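Local coordinates for protein N-acetyl-beta-D glucosaminidase (Rhizomucor miehei CAU432, PDB 4ZM6) that probably hydrolyses terminal N-acetylglucosamine residues as a family 3 glycoside hydrolase and carries a GCN5-related glucosamine N-acetyltransferase region that binds acetyl-CoA, at residues A[388-393]-A[445-450]; A[417-422]-A[508-513]; A[765-770]-A[798-803]. All coordinates share one frame; numbering follows the deposited sequence.

Contact 1: A[388-393]-A[445-450]; sequences QTDKIL and ADWVII
L393 and A445 meet CB to CB at 3.9 Å, where the neighbouring parallel strands 392-397 and 447-452 enter the six-stranded mixed sheet of an alpha/beta domain. The methyl of A445, just past helix 439-444, sits in the notch between the K391 carbonyl and the L393 side chain. V448 lies farther along the same face, and I442 of helix 439-444 touches both L393 and V448. On the other face I392 bridges two neighbours. Its chi1 of -65° turns CG1 back beside the backbone N, 4.1 Å from W447 CB, and sends CG2 onward to I449 CD1 at 4.2 Å. The W447 indole presents an edge to D390, whose CG lies in the ring plane while its carboxylate stands steeply across it, 76° between planes. D390 OD2 accepts from A387 N, and R474 makes a cation-pi contact with the indole. Parallel pairing continues along the strands through L393 N to W447 O (2.7 Å) and I449 N to L393 O (2.8 Å). Ahead of these bonds, D446 turns its carboxylate to the entering chain, taking the K391 amide on the anti lone pair of OD2 at 2.8 Å. K391 O accepts two amides: D446 N at 2.9 Å, in the carbonyl plane, and W447 N at 3.2 Å, tilted 15° from it.

Contact 2: A[417-422]-A[508-513]; sequences ASLLKR and AAVRLI
V510 provides the apolar part of this contact, its two methyls set against three residues of helix 413-422. CG2 packs 3.7 Å from S418 CB and also meets L419, whose CG lies 4.1 Å away. CG1 approaches S418 O and the aliphatic part of R422, with R422 CD at 3.6 Å. F415, about one turn before S418 and L419 on helix 413-422, also touches V510 and I513.

The two helices run in roughly the same direction, their local axes 9.2 Å apart and inclined at 36°, and they lie together on one side of the six-stranded mixed sheet of the alpha/beta domain. L419 reaches I449 of the sheet, while V510 packs between the helices, and the arginines occupy the partly exposed margin.

The polar interactions gather around those arginines. R422 bends at chi2 (82°), folding its guanidinium back along its own helix, where NH1 donates to S418 O at 2.9 Å with the acceptor oxygen nearly in the guanidinium plane. Its NH2 passes 3.4 Å from R511 CG, so it meets the aliphatic shaft of that arginine. The two guanidinium planes are 32° apart. Their like charges are probably balanced by acidic neighbours: E516 forms salt bridges with NE of both arginines, E507 pairs with R422 NH2, and D369 with R511 NH1. E507 also accepts from S418 OG. The R511 side chain lies about 10 Å from the bound acetyl-CoA and about 9 Å from the side chain of R520, which binds it.

Contact 3: A[765-770]-A[798-803]; sequences ASLILN and ACVGVA
C799 O is gripped by a water that donates to it at 2.9 Å and by the hydroxyl of Y739, while the CA-H of L767 points at it almost straight, CA to O 3.5 Å. The same water lies 3.2 Å from S766 OG, which also bonds to Y739 OH, so water and tyrosine both link the two strands here. This carbonyl is turned out of the regular pairing by a beta bulge. C799 adopts a left-handed helical backbone conformation (phi 42°, psi 50°), and the register shifts by one between the hydrogen-bonded pairs S766-G801 and I768-A798. S766 N donates to G801 O at 3.0 Å and G801 N returns the bond; past the bulge, I768 N reaches A798 O at 2.9 Å. Strand 794-802 leads into a glycine-rich turn and helix 811-825, a topology consistent with the fourth strand of the GNAT fold, where a bulge is a familiar feature. A sulfate, probably from the crystallisation liquor, lies about 4 Å from the V802 side chain. On the face turned to helix 811-825, L767 and V800 lie side by side and point the same way, CB of L767 3.8 Å from CG2 of V800. L767 also touches I815 and A819. Across the sheet, I768 CD1 rests against the cysteine, 3.8 Å from both CB and SG of C799.

Overall arrangement
Contacts 1 and 2 belong to one alpha/beta domain: helix 413-422 is the next helix or strand in the chain after strand 392-397, and I449 CD1 of contact 1 touches L419 CD2 of contact 2 at 4.3 Å. The first joins two inner strands through backbone bonds at the partly buried end where they begin; the second is a more buried helix pair that meets mainly through side chains, with charge networks at its margin. Contact 3 stands on the opposite side of the chain's centre, about 75 Å from contact 1 between centres, in an acetyltransferase-like region. Like contact 1 it is sheet pairing, but antiparallel, with a water and a tyrosine hydroxyl at its bulge.

Contact 1: A[388-393]-A[445-450]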
loop_
_atom_site.group_PDB
_atom_site.type_symbol
_atom_site.label_atom_id
_atom_site.label_comp_id
_atom_site.label_asym_id
_atom_site.label_seq_id
_atom_site.Cartn_x
_atom_site.Cartn_y
_atom_site.Cartn_z
ATOM N N GLN A 388 13.152 -28.947 -44.926
ATOM C CA GLN A 388 12.420 -28.364 -46.053
ATOM C C GLN A 388 11.319 -29.274 -46.594
ATOM O O GLN A 388 10.230 -28.812 -46.936
ATOM C CB GLN A 388 13.392 -28.028 -47.177
ATOM C CG GLN A 388 12.874 -26.982 -48.143
ATOM C CD GLN A 388 13.990 -26.367 -48.963
ATOM O OE1 GLN A 388 14.880 -27.075 -49.448
ATOM N NE2 GLN A 388 13.948 -25.044 -49.129
ATOM N N THR A 389 11.618 -30.568 -46.660
ATOM C CA THR A 389 10.709 -31.567 -47.222
ATOM C C THR A 389 9.669 -32.116 -46.236
ATOM O O THR A 389 8.838 -32.939 -46.625
ATOM C CB THR A 389 11.516 -32.753 -47.783
ATOM O OG1 THR A 389 12.376 -33.273 -46.758
ATOM C CG2 THR A 389 12.359 -32.301 -48.967
ATOM N N ASP A 390 9.724 -31.690 -44.973
ATOM C CA ASP A 390 8.699 -32.055 -43.997
ATOM C C ASP A 390 7.363 -31.411 -44.358
ATOM O O ASP A 390 7.316 -30.301 -44.884
ATOM C CB ASP A 390 9.089 -31.616 -42.581
ATOM C CG ASP A 390 10.058 -32.566 -41.910
ATOM O OD1 ASP A 390 9.832 -33.793 -41.965
ATOM O OD2 ASP A 390 11.031 -32.081 -41.294
ATOM N N LYS A 391 6.280 -32.118 -44.060
ATOM C CA LYS A 391 4.937 -31.618 -44.309
ATOM C C LYS A 391 4.393 -31.019 -43.013
ATOM O O LYS A 391 4.307 -31.712 -41.994
ATOM C CB LYS A 391 4.037 -32.759 -44.795
ATOM C CG LYS A 391 2.664 -32.329 -45.304
ATOM C CD LYS A 391 2.711 -31.765 -46.722
ATOM C CE LYS A 391 1.462 -32.138 -47.522
ATOM N NZ LYS A 391 1.489 -33.553 -48.012
ATOM N N ILE A 392 4.049 -29.732 -43.056
ATOM C CA ILE A 392 3.418 -29.056 -41.930
ATOM C C ILE A 392 1.927 -28.856 -42.201
ATOM O O ILE A 392 1.549 -28.272 -43.220
ATOM C CB ILE A 392 4.063 -27.678 -41.652
ATOM C CG1 ILE A 392 5.525 -27.849 -41.216
ATOM C CG2 ILE A 392 3.272 -26.919 -40.581
ATOM C CD1 ILE A 392 6.232 -26.559 -40.841
ATOM N N LEU A 393 1.087 -29.325 -41.282
ATOM C CA LEU A 393 -0.360 -29.101 -41.373
ATOM C C LEU A 393 -0.790 -27.986 -40.423
ATOM O O LEU A 393 -0.686 -28.129 -39.205
ATOM C CB LEU A 393 -1.122 -30.382 -41.036
ATOM C CG LEU A 393 -2.646 -30.303 -41.140
ATOM C CD1 LEU A 393 -3.092 -29.718 -42.475
ATOM C CD2 LEU A 393 -3.250 -31.679 -40.930
ATOM N N ALA A 445 1.113 -35.907 -41.564
ATOM C CA ALA A 445 1.960 -34.719 -41.438
ATOM C C ALA A 445 3.095 -34.945 -40.450
ATOM O O ALA A 445 2.965 -35.720 -39.505
ATOM C CB ALA A 445 1.135 -33.516 -41.009
ATOM N N ASP A 446 4.207 -34.262 -40.678
ATOM C CA ASP A 446 5.351 -34.344 -39.774
ATOM C C ASP A 446 5.181 -33.381 -38.600
ATOM O O ASP A 446 5.685 -33.630 -37.503
ATOM C CB ASP A 446 6.651 -34.049 -40.532
ATOM C CG ASP A 446 6.902 -35.034 -41.664
ATOM O OD1 ASP A 446 7.025 -36.251 -41.390
ATOM O OD2 ASP A 446 6.970 -34.589 -42.829
ATOM N N TRP A 447 4.481 -32.276 -38.847
ATOM C CA TRP A 447 4.174 -31.296 -37.811
ATOM C C TRP A 447 2.753 -30.774 -38.008
ATOM O O TRP A 447 2.366 -30.415 -39.124
ATOM C CB TRP A 447 5.161 -30.120 -37.858
ATOM C CG TRP A 447 6.626 -30.505 -37.872
ATOM C CD1 TRP A 447 7.366 -30.896 -38.960
ATOM C CD2 TRP A 447 7.525 -30.515 -36.756
ATOM N NE1 TRP A 447 8.663 -31.156 -38.585
ATOM C CE2 TRP A 447 8.790 -30.927 -37.239
ATOM C CE3 TRP A 447 7.388 -30.213 -35.396
ATOM C CZ2 TRP A 447 9.908 -31.048 -36.406
ATOM C CZ3 TRP A 447 8.503 -30.332 -34.568
ATOM C CH2 TRP A 447 9.743 -30.747 -35.078
ATOM N N VAL A 448 1.983 -30.739 -36.923
ATOM C CA VAL A 448 0.633 -30.180 -36.935
ATOM C C VAL A 448 0.602 -28.947 -36.044
ATOM O O VAL A 448 1.003 -29.008 -34.887
ATOM C CB VAL A 448 -0.401 -31.198 -36.417
ATOM C CG1 VAL A 448 -1.798 -30.587 -36.395
ATOM C CG2 VAL A 448 -0.369 -32.461 -37.266
ATOM N N ILE A 449 0.141 -27.827 -36.591
ATOM C CA ILE A 449 -0.028 -26.601 -35.820
ATOM C C ILE A 449 -1.506 -26.241 -35.839
ATOM O O ILE A 449 -2.097 -26.072 -36.907
ATOM C CB ILE A 449 0.792 -25.427 -36.397
ATOM C CG1 ILE A 449 2.292 -25.734 -36.336
ATOM C CG2 ILE A 449 0.508 -24.148 -35.620
ATOM C CD1 ILE A 449 3.164 -24.696 -37.015
ATOM N N ILE A 450 -2.103 -26.121 -34.658
ATOM C CA ILE A 450 -3.517 -25.791 -34.561
ATOM C C ILE A 450 -3.693 -24.392 -33.986
ATOM O O ILE A 450 -3.044 -24.027 -33.006
ATOM C CB ILE A 450 -4.290 -26.833 -33.738
ATOM C CG1 ILE A 450 -4.119 -28.208 -34.390
ATOM C CG2 ILE A 450 -5.765 -26.466 -33.676
ATOM C CD1 ILE A 450 -4.861 -29.332 -33.706
#

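Contact 2: A[417-422]-A[508-513]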
loop_
_atom_site.group_PDB
_atom_site.type_symbol
_atom_site.label_atom_id
_atom_site.label_comp_id
_atom_site.label_asym_id
_atom_site.label_seq_id
_atom_site.Cartn_x
_atom_site.Cartn_y
_atom_site.Cartn_z
ATOM N N ALA A 417 0.404 -16.487 -43.682
ATOM C CA ALA A 417 1.447 -15.685 -44.332
ATOM C C ALA A 417 2.793 -15.808 -43.621
ATOM O O ALA A 417 3.830 -16.013 -44.255
ATOM C CB ALA A 417 1.026 -14.226 -44.379
ATOM N N SER A 418 2.771 -15.692 -42.318
ATOM C CA SER A 418 3.984 -15.687 -41.566
ATOM C C SER A 418 4.628 -17.030 -41.543
ATOM O O SER A 418 5.811 -17.128 -41.421
ATOM C CB SER A 418 3.727 -15.192 -40.156
ATOM O OG SER A 418 3.433 -13.821 -40.151
ATOM N N LEU A 419 3.844 -18.074 -41.647
ATOM C CA LEU A 419 4.392 -19.413 -41.694
ATOM C C LEU A 419 5.110 -19.653 -42.996
ATOM O O LEU A 419 6.085 -20.347 -43.066
ATOM C CB LEU A 419 3.261 -20.393 -41.641
ATOM C CG LEU A 419 2.797 -20.674 -40.257
ATOM C CD1 LEU A 419 1.606 -21.571 -40.355
ATOM C CD2 LEU A 419 3.928 -21.365 -39.564
ATOM N N LEU A 420 4.558 -19.092 -44.038
ATOM C CA LEU A 420 5.104 -19.181 -45.404
ATOM C C LEU A 420 6.516 -18.607 -45.537
ATOM O O LEU A 420 7.319 -19.126 -46.315
ATOM C CB LEU A 420 4.192 -18.482 -46.422
ATOM C CG LEU A 420 2.983 -19.265 -46.922
ATOM C CD1 LEU A 420 2.061 -18.334 -47.695
ATOM C CD2 LEU A 420 3.415 -20.448 -47.778
ATOM N N LYS A 421 6.817 -17.539 -44.804
ATOM C CA LYS A 421 8.162 -16.954 -44.843
ATOM C C LYS A 421 9.230 -17.962 -44.371
ATOM O O LYS A 421 10.371 -17.917 -44.841
ATOM C CB LYS A 421 8.234 -15.651 -44.033
ATOM N N ARG A 422 8.853 -18.882 -43.480
ATOM C CA ARG A 422 9.784 -19.876 -42.935
ATOM C C ARG A 422 9.721 -21.239 -43.621
ATOM O O ARG A 422 10.723 -21.955 -43.648
ATOM C CB ARG A 422 9.552 -20.094 -41.429
ATOM C CG ARG A 422 10.036 -18.971 -40.527
ATOM C CD ARG A 422 9.022 -17.847 -40.461
ATOM N NE ARG A 422 9.548 -16.660 -39.802
ATOM C CZ ARG A 422 8.915 -15.492 -39.736
ATOM N NH1 ARG A 422 7.713 -15.337 -40.280
ATOM N NH2 ARG A 422 9.493 -14.467 -39.121
ATOM N N ALA A 508 4.998 -12.534 -34.630
ATOM C CA ALA A 508 5.781 -12.846 -33.433
ATOM C C ALA A 508 5.572 -14.278 -32.937
ATOM O O ALA A 508 6.506 -14.922 -32.467
ATOM C CB ALA A 508 5.440 -11.868 -32.328
ATOM N N ALA A 509 4.342 -14.771 -33.031
ATOM C CA ALA A 509 4.041 -16.143 -32.625
ATOM C C ALA A 509 4.761 -17.171 -33.502
ATOM O O ALA A 509 5.231 -18.199 -33.007
ATOM C CB ALA A 509 2.541 -16.382 -32.648
ATOM N N VAL A 510 4.849 -16.890 -34.799
ATOM C CA VAL A 510 5.595 -17.751 -35.711
ATOM C C VAL A 510 7.095 -17.673 -35.427
ATOM O O VAL A 510 7.775 -18.698 -35.370
ATOM C CB VAL A 510 5.306 -17.398 -37.178
ATOM C CG1 VAL A 510 6.289 -18.094 -38.106
ATOM C CG2 VAL A 510 3.878 -17.786 -37.527
ATOM N N ARG A 511 7.599 -16.458 -35.235
ATOM C CA ARG A 511 9.005 -16.263 -34.859
ATOM C C ARG A 511 9.381 -17.091 -33.626
ATOM O O ARG A 511 10.454 -17.697 -33.576
ATOM C CB ARG A 511 9.293 -14.787 -34.589
ATOM C CG ARG A 511 9.095 -13.889 -35.797
ATOM C CD ARG A 511 9.758 -12.545 -35.586
ATOM N NE ARG A 511 11.208 -12.651 -35.728
ATOM C CZ ARG A 511 12.093 -11.807 -35.198
ATOM N NH1 ARG A 511 11.694 -10.771 -34.465
ATOM N NH2 ARG A 511 13.393 -12.010 -35.395
ATOM N N LEU A 512 8.476 -17.116 -32.648
ATOM C CA LEU A 512 8.669 -17.883 -31.423
ATOM C C LEU A 512 8.703 -19.377 -31.723
ATOM O O LEU A 512 9.561 -20.096 -31.210
ATOM C CB LEU A 512 7.549 -17.589 -30.422
ATOM C CG LEU A 512 7.945 -17.400 -28.956
ATOM C CD1 LEU A 512 6.689 -17.395 -28.096
ATOM C CD2 LEU A 512 8.914 -18.469 -28.482
ATOM N N ILE A 513 7.768 -19.829 -32.556
ATOM C CA ILE A 513 7.656 -21.246 -32.913
ATOM C C ILE A 513 8.906 -21.750 -33.640
ATOM O O ILE A 513 9.379 -22.854 -33.366
ATOM C CB ILE A 513 6.364 -21.513 -33.733
ATOM C CG1 ILE A 513 5.142 -21.436 -32.805
ATOM C CG2 ILE A 513 6.395 -22.876 -34.420
ATOM C CD1 ILE A 513 3.816 -21.296 -33.522
#

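Contact 3: A[765-770]-A[798-803]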
loop_
_atom_site.group_PDB
_atom_site.type_symbol
_atom_site.label_atom_id
_atom_site.label_comp_id
_atom_site.label_asym_id
_atom_site.label_seq_id
_atom_site.Cartn_x
_atom_site.Cartn_y
_atom_site.Cartn_z
ATOM N N ALA A 765 27.360 40.263 -7.859
ATOM C CA ALA A 765 27.683 38.958 -8.407
ATOM C C ALA A 765 27.840 37.990 -7.246
ATOM O O ALA A 765 27.894 38.417 -6.086
ATOM C CB ALA A 765 28.964 39.019 -9.227
ATOM N N SER A 766 27.904 36.696 -7.547
ATOM C CA SER A 766 28.110 35.696 -6.508
ATOM C C SER A 766 28.511 34.357 -7.091
ATOM O O SER A 766 28.284 34.106 -8.268
ATOM C CB SER A 766 26.836 35.518 -5.672
ATOM O OG SER A 766 26.028 34.483 -6.194
ATOM N N LEU A 767 29.108 33.507 -6.259
ATOM C CA LEU A 767 29.326 32.101 -6.607
ATOM C C LEU A 767 29.502 31.251 -5.364
ATOM O O LEU A 767 29.662 31.777 -4.267
ATOM C CB LEU A 767 30.525 31.933 -7.547
ATOM C CG LEU A 767 31.918 32.276 -7.013
ATOM C CD1 LEU A 767 32.451 31.210 -6.068
ATOM C CD2 LEU A 767 32.884 32.466 -8.172
ATOM N N ILE A 768 29.482 29.933 -5.559
ATOM C CA ILE A 768 29.564 28.961 -4.472
ATOM C C ILE A 768 30.847 28.163 -4.579
ATOM O O ILE A 768 31.009 27.372 -5.504
ATOM C CB ILE A 768 28.380 27.968 -4.508
ATOM C CG1 ILE A 768 27.065 28.690 -4.210
ATOM C CG2 ILE A 768 28.584 26.844 -3.494
ATOM C CD1 ILE A 768 25.840 27.873 -4.557
ATOM N N LEU A 769 31.747 28.368 -3.620
ATOM C CA LEU A 769 32.959 27.565 -3.513
ATOM C C LEU A 769 32.658 26.225 -2.867
ATOM O O LEU A 769 31.604 26.026 -2.253
ATOM C CB LEU A 769 34.017 28.269 -2.658
ATOM C CG LEU A 769 34.711 29.507 -3.216
ATOM C CD1 LEU A 769 35.573 30.142 -2.136
ATOM C CD2 LEU A 769 35.551 29.146 -4.429
ATOM N N ASN A 770 33.607 25.310 -3.021
ATOM C CA ASN A 770 33.642 24.088 -2.242
ATOM C C ASN A 770 35.086 23.619 -2.156
ATOM O O ASN A 770 35.872 23.856 -3.077
ATOM C CB ASN A 770 32.751 23.014 -2.873
ATOM C CG ASN A 770 33.394 22.347 -4.074
ATOM O OD1 ASN A 770 33.119 22.712 -5.212
ATOM N ND2 ASN A 770 34.262 21.371 -3.823
ATOM N N ALA A 798 30.613 26.858 -8.292
ATOM C CA ALA A 798 29.311 26.637 -8.923
ATOM C C ALA A 798 28.418 27.870 -8.810
ATOM O O ALA A 798 28.768 28.846 -8.153
ATOM C CB ALA A 798 28.622 25.429 -8.296
ATOM N N CYS A 799 27.265 27.814 -9.467
ATOM C CA CYS A 799 26.280 28.891 -9.431
ATOM C C CYS A 799 26.932 30.272 -9.525
ATOM O O CYS A 799 26.656 31.175 -8.734
ATOM C CB CYS A 799 25.404 28.745 -8.192
ATOM S SG CYS A 799 24.665 27.092 -8.065
ATOM N N VAL A 800 27.804 30.398 -10.523
ATOM C CA VAL A 800 28.467 31.647 -10.870
ATOM C C VAL A 800 27.483 32.508 -11.647
ATOM O O VAL A 800 26.843 32.035 -12.592
ATOM C CB VAL A 800 29.682 31.388 -11.780
ATOM C CG1 VAL A 800 30.305 32.698 -12.238
ATOM C CG2 VAL A 800 30.709 30.508 -11.078
ATOM N N GLY A 801 27.366 33.771 -11.252
ATOM C CA GLY A 801 26.421 34.681 -11.883
ATOM C C GLY A 801 26.664 36.137 -11.539
ATOM O O GLY A 801 26.971 36.479 -10.395
ATOM N N VAL A 802 26.522 36.993 -12.546
ATOM C CA VAL A 802 26.604 38.436 -12.384
ATOM C C VAL A 802 25.206 39.002 -12.575
ATOM O O VAL A 802 24.392 38.404 -13.267
ATOM C CB VAL A 802 27.543 39.034 -13.441
ATOM C CG1 VAL A 802 27.771 40.519 -13.189
ATOM C CG2 VAL A 802 28.857 38.261 -13.466
ATOM N N ALA A 803 24.925 40.146 -11.959
ATOM C CA ALA A 803 23.631 40.813 -12.122
ATOM C C ALA A 803 23.479 41.276 -13.557
ATOM O O ALA A 803 24.477 41.544 -14.225
ATOM C CB ALA A 803 23.516 42.003 -11.180
HETATM O O HOH W 1 24.939 33.451 -9.011
#